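Local coordinates for protein plasma serine protease inhibitor (Homo sapiens, PDB 3DY0) that inhibits serine proteases of blood plasma and other body fluids in a heparin-dependent manner, binding irreversibly to their active-site serine, at residues E174-D186 / V195-H207. Residues are numbered along the deposited sequence; the frame is centred on the assembly and turned at random.
Sequences ETSFNHKGTQEQD and VRVPMMSREDQYH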
loop_
_atom_site.group_PDB
_atom_site.type_symbol
_atom_site.label_atom_id
_atom_site.label_comp_id
_atom_site.label_asym_id
_atom_site.label_seq_id
_atom_site.Cartn_x
_atom_site.Cartn_y
_atom_site.Cartn_z
ATOM N N GLU A 174 8.180 18.606 7.322
ATOM C CA GLU A 174 8.314 20.025 7.026
ATOM C C GLU A 174 9.077 20.625 8.210
ATOM O O GLU A 174 9.948 21.482 8.042
ATOM C CB GLU A 174 6.935 20.665 6.900
ATOM C CG GLU A 174 6.974 22.128 6.508
ATOM C CD GLU A 174 5.588 22.705 6.307
ATOM O OE1 GLU A 174 4.798 22.705 7.271
ATOM O OE2 GLU A 174 5.291 23.155 5.181
ATOM N N THR A 175 8.735 20.159 9.406
ATOM C CA THR A 175 9.385 20.586 10.641
ATOM C C THR A 175 9.814 19.312 11.364
ATOM O O THR A 175 8.975 18.508 11.768
ATOM C CB THR A 175 8.424 21.373 11.545
ATOM O OG1 THR A 175 8.008 22.568 10.872
ATOM C CG2 THR A 175 9.107 21.733 12.862
ATOM N N SER A 176 11.119 19.127 11.520
ATOM C CA SER A 176 11.636 17.934 12.180
ATOM C C SER A 176 11.404 17.939 13.685
ATOM O O SER A 176 11.124 18.978 14.284
ATOM C CB SER A 176 13.136 17.796 11.916
ATOM O OG SER A 176 13.861 18.777 12.636
ATOM N N PHE A 177 11.517 16.758 14.284
ATOM C CA PHE A 177 11.373 16.601 15.722
ATOM C C PHE A 177 12.814 16.811 16.189
ATOM O O PHE A 177 13.750 16.435 15.479
ATOM C CB PHE A 177 10.931 15.173 16.068
ATOM C CG PHE A 177 9.466 14.903 15.837
ATOM C CD1 PHE A 177 8.529 15.170 16.832
ATOM C CD2 PHE A 177 9.024 14.367 14.631
ATOM C CE1 PHE A 177 7.175 14.901 16.630
ATOM C CE2 PHE A 177 7.672 14.095 14.418
ATOM C CZ PHE A 177 6.746 14.363 15.421
ATOM N N ASN A 178 13.011 17.419 17.354
ATOM C CA ASN A 178 14.369 17.623 17.844
ATOM C C ASN A 178 14.823 16.350 18.550
ATOM O O ASN A 178 14.135 15.849 19.435
ATOM C CB ASN A 178 14.426 18.806 18.812
ATOM C CG ASN A 178 15.844 19.142 19.234
ATOM O OD1 ASN A 178 16.552 18.304 19.794
ATOM N ND2 ASN A 178 16.268 20.372 18.964
ATOM N N HIS A 179 15.979 15.826 18.148
ATOM C CA HIS A 179 16.514 14.603 18.741
ATOM C C HIS A 179 16.621 14.683 20.260
ATOM O O HIS A 179 16.478 13.674 20.953
ATOM C CB HIS A 179 17.887 14.283 18.140
ATOM C CG HIS A 179 17.819 13.692 16.766
ATOM N ND1 HIS A 179 17.313 12.433 16.524
ATOM C CD2 HIS A 179 18.176 14.193 15.560
ATOM C CE1 HIS A 179 17.362 12.183 15.227
ATOM N NE2 HIS A 179 17.882 13.235 14.621
ATOM N N LYS A 180 16.871 15.884 20.771
ATOM C CA LYS A 180 16.994 16.091 22.208
ATOM C C LYS A 180 15.631 15.970 22.884
ATOM O O LYS A 180 15.536 15.933 24.110
ATOM C CB LYS A 180 17.591 17.474 22.495
ATOM N N GLY A 181 14.579 15.909 22.075
ATOM C CA GLY A 181 13.240 15.793 22.619
ATOM C C GLY A 181 12.724 14.367 22.615
ATOM O O GLY A 181 11.566 14.120 22.946
ATOM N N THR A 182 13.575 13.421 22.238
ATOM C CA THR A 182 13.165 12.023 22.201
ATOM C C THR A 182 13.600 11.305 23.473
ATOM O O THR A 182 14.781 11.305 23.825
ATOM C CB THR A 182 13.763 11.307 20.981
ATOM O OG1 THR A 182 13.375 12.003 19.789
ATOM C CG2 THR A 182 13.266 9.870 20.908
ATOM N N GLN A 183 12.637 10.704 24.161
ATOM C CA GLN A 183 12.911 9.991 25.401
ATOM C C GLN A 183 12.130 8.683 25.443
ATOM O O GLN A 183 11.078 8.562 24.818
ATOM C CB GLN A 183 12.516 10.858 26.599
ATOM C CG GLN A 183 13.275 12.175 26.707
ATOM C CD GLN A 183 14.747 11.985 27.026
ATOM O OE1 GLN A 183 15.104 11.416 28.059
ATOM N NE2 GLN A 183 15.614 12.469 26.141
ATOM N N GLU A 184 12.650 7.704 26.175
ATOM C CA GLU A 184 11.980 6.415 26.293
ATOM C C GLU A 184 10.699 6.549 27.104
ATOM O O GLU A 184 10.685 7.160 28.177
ATOM C CB GLU A 184 12.902 5.389 26.964
ATOM C CG GLU A 184 14.141 5.039 26.158
ATOM C CD GLU A 184 13.814 4.321 24.864
ATOM O OE1 GLU A 184 14.237 4.802 23.794
ATOM O OE2 GLU A 184 13.136 3.269 24.917
ATOM N N GLN A 185 9.622 5.968 26.588
ATOM C CA GLN A 185 8.333 6.013 27.261
ATOM C C GLN A 185 7.604 4.689 27.074
ATOM O O GLN A 185 7.960 3.891 26.207
ATOM C CB GLN A 185 7.484 7.158 26.702
ATOM C CG GLN A 185 8.107 8.544 26.872
ATOM C CD GLN A 185 8.191 8.988 28.324
ATOM O OE1 GLN A 185 8.723 10.057 28.626
ATOM N NE2 GLN A 185 7.662 8.172 29.230
ATOM N N ASP A 186 6.586 4.464 27.894
ATOM C CA ASP A 186 5.799 3.242 27.831
ATOM C C ASP A 186 4.747 3.348 26.730
ATOM O O ASP A 186 4.109 4.394 26.565
ATOM C CB ASP A 186 5.073 2.999 29.159
ATOM C CG ASP A 186 5.997 2.528 30.270
ATOM O OD1 ASP A 186 7.224 2.453 30.062
ATOM O OD2 ASP A 186 5.474 2.232 31.364
ATOM N N VAL A 195 5.143 -1.909 26.146
ATOM C CA VAL A 195 6.428 -1.993 25.462
ATOM C C VAL A 195 7.147 -0.650 25.544
ATOM O O VAL A 195 6.518 0.406 25.472
ATOM C CB VAL A 195 6.248 -2.369 23.974
ATOM C CG1 VAL A 195 7.603 -2.437 23.283
ATOM C CG2 VAL A 195 5.528 -3.700 23.863
ATOM N N ARG A 196 8.465 -0.697 25.705
ATOM C CA ARG A 196 9.274 0.516 25.791
ATOM C C ARG A 196 9.575 1.027 24.383
ATOM O O ARG A 196 10.003 0.259 23.521
ATOM C CB ARG A 196 10.584 0.199 26.517
ATOM C CG ARG A 196 11.335 1.403 27.042
ATOM C CD ARG A 196 10.571 2.054 28.173
ATOM N NE ARG A 196 11.401 3.000 28.911
ATOM C CZ ARG A 196 10.945 3.791 29.875
ATOM N NH1 ARG A 196 11.768 4.623 30.498
ATOM N NH2 ARG A 196 9.662 3.753 30.210
ATOM N N VAL A 197 9.358 2.318 24.145
ATOM C CA VAL A 197 9.610 2.886 22.821
ATOM C C VAL A 197 10.232 4.274 22.895
ATOM O O VAL A 197 10.066 4.984 23.885
ATOM C CB VAL A 197 8.302 3.027 21.999
ATOM C CG1 VAL A 197 7.558 1.707 21.962
ATOM C CG2 VAL A 197 7.417 4.129 22.598
ATOM N N PRO A 198 10.977 4.672 21.850
ATOM C CA PRO A 198 11.585 6.004 21.857
ATOM C C PRO A 198 10.428 6.926 21.478
ATOM O O PRO A 198 9.844 6.761 20.411
ATOM C CB PRO A 198 12.630 5.930 20.740
ATOM C CG PRO A 198 12.815 4.448 20.492
ATOM C CD PRO A 198 11.438 3.895 20.690
ATOM N N MET A 199 10.082 7.867 22.347
ATOM C CA MET A 199 8.971 8.775 22.069
ATOM C C MET A 199 9.481 10.146 21.656
ATOM O O MET A 199 10.131 10.838 22.443
ATOM C CB MET A 199 8.083 8.902 23.312
ATOM C CG MET A 199 6.788 9.680 23.111
ATOM S SD MET A 199 5.556 8.787 22.122
ATOM C CE MET A 199 5.032 7.527 23.285
ATOM N N MET A 200 9.192 10.532 20.417
ATOM C CA MET A 200 9.612 11.831 19.900
ATOM C C MET A 200 8.609 12.861 20.379
ATOM O O MET A 200 7.488 12.515 20.749
ATOM C CB MET A 200 9.620 11.830 18.369
ATOM C CG MET A 200 10.325 10.645 17.748
ATOM S SD MET A 200 10.404 10.793 15.956
ATOM C CE MET A 200 8.653 10.655 15.506
ATOM N N SER A 201 9.006 14.126 20.371
ATOM C CA SER A 201 8.092 15.169 20.806
ATOM C C SER A 201 8.412 16.526 20.219
ATOM O O SER A 201 9.573 16.861 19.984
ATOM C CB SER A 201 8.096 15.284 22.330
ATOM O OG SER A 201 9.321 15.820 22.792
ATOM N N ARG A 202 7.367 17.309 19.974
ATOM C CA ARG A 202 7.525 18.646 19.419
ATOM C C ARG A 202 6.254 19.454 19.644
ATOM O O ARG A 202 5.164 19.017 19.278
ATOM C CB ARG A 202 7.833 18.567 17.921
ATOM C CG ARG A 202 8.076 19.921 17.270
ATOM C CD ARG A 202 6.999 20.263 16.256
ATOM N NE ARG A 202 7.097 19.466 15.035
ATOM C CZ ARG A 202 6.247 19.555 14.016
ATOM N NH1 ARG A 202 5.231 20.404 14.070
ATOM N NH2 ARG A 202 6.412 18.801 12.940
ATOM N N GLU A 203 6.395 20.623 20.263
ATOM C CA GLU A 203 5.252 21.485 20.516
ATOM C C GLU A 203 5.195 22.375 19.284
ATOM O O GLU A 203 6.191 23.003 18.916
ATOM C CB GLU A 203 5.464 22.326 21.774
ATOM C CG GLU A 203 4.217 23.092 22.191
ATOM C CD GLU A 203 4.431 23.932 23.431
ATOM O OE1 GLU A 203 4.790 23.361 24.483
ATOM O OE2 GLU A 203 4.238 25.162 23.352
ATOM N N ASP A 204 4.037 22.421 18.635
ATOM C CA ASP A 204 3.905 23.209 17.417
ATOM C C ASP A 204 2.428 23.322 17.068
ATOM O O ASP A 204 1.571 22.802 17.776
ATOM C CB ASP A 204 4.650 22.489 16.284
ATOM C CG ASP A 204 4.954 23.390 15.095
ATOM O OD1 ASP A 204 4.563 24.571 15.109
ATOM O OD2 ASP A 204 5.594 22.898 14.139
ATOM N N GLN A 205 2.135 24.023 15.980
ATOM C CA GLN A 205 0.760 24.148 15.520
ATOM C C GLN A 205 0.550 22.987 14.559
ATOM O O GLN A 205 1.392 22.732 13.697
ATOM C CB GLN A 205 0.549 25.461 14.775
ATOM C CG GLN A 205 -0.882 25.665 14.308
ATOM C CD GLN A 205 -1.021 26.846 13.371
ATOM O OE1 GLN A 205 -0.584 26.796 12.221
ATOM N NE2 GLN A 205 -1.623 27.920 13.863
ATOM N N TYR A 206 -0.563 22.279 14.710
ATOM C CA TYR A 206 -0.865 21.137 13.852
ATOM C C TYR A 206 -2.318 21.115 13.427
ATOM O O TYR A 206 -3.186 21.654 14.122
ATOM C CB TYR A 206 -0.644 19.814 14.595
ATOM C CG TYR A 206 0.749 19.527 15.089
ATOM C CD1 TYR A 206 1.653 18.807 14.309
ATOM C CD2 TYR A 206 1.142 19.915 16.368
ATOM C CE1 TYR A 206 2.914 18.471 14.797
ATOM C CE2 TYR A 206 2.394 19.584 16.864
ATOM C CZ TYR A 206 3.274 18.862 16.076
ATOM O OH TYR A 206 4.507 18.521 16.586
ATOM N N HIS A 207 -2.588 20.495 12.282
ATOM C CA HIS A 207 -3.961 20.347 11.821
ATOM C C HIS A 207 -4.511 19.272 12.746
ATOM O O HIS A 207 -3.929 18.192 12.878
ATOM C CB HIS A 207 -4.006 19.887 10.365
ATOM C CG HIS A 207 -4.016 21.016 9.380
ATOM N ND1 HIS A 207 -5.053 21.921 9.299
ATOM C CD2 HIS A 207 -3.115 21.391 8.442
ATOM C CE1 HIS A 207 -4.790 22.806 8.354
ATOM N NE2 HIS A 207 -3.619 22.507 7.818
HETATM O O HOH W 1 6.242 18.646 9.807
HETATM O O HOH W 2 7.150 16.596 12.162
HETATM O O HOH W 3 11.877 14.348 19.459
HETATM O O HOH W 4 10.919 18.560 18.587
HETATM O O HOH W 5 9.752 12.688 24.469
HETATM O O HOH W 6 12.841 1.324 23.188
#
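In the antiparallel s4C-s3C hairpin, 183-186 pairs with 196-199, and the loop before it lies along the rest of 195-207. Gln183 pairs with Met199 and Gln185 with Val197, each through two backbone hydrogen bonds. Gln185 N reaches Val197 O at 2.9 Å, nearly straight (165°). Glu184 and Asp186 share one face with Arg196 and Pro198. Arg196 NH2 forms a salt bridge with Asp186 OD1 at 2.8 Å, on the syn side but out of the carboxylate plane. The guanidinium lies with one face over Glu184 O. Beyond the paired residues, Ser201 OG donates to Gly181 O at 2.8 Å. Its chi1 of 70° sets OG between its own backbone N and C, where it meets Gly181 O. Water 3 links Asn178 O, Thr182 OG1 and Ser201 N; Thr182 OG1 is also hydrogen-bonded to Glu321 OE2. Met200 CE sits over one face of the Phe177 ring, 4.0 Å from its centroid, a CH-pi contact. Trp173 meets Phe177 edge-to-face. In one of two Arg202 conformers, Thr175 CB lies over the guanidinium rim and NH2 makes a tentative, weak hydrogen bond (124°) to Thr175 O. Strand 259-277 also pairs with the long strand. This is the s4C-s3C hairpin of serpin beta sheet C, with 174-182 as the link from s3A to s4C.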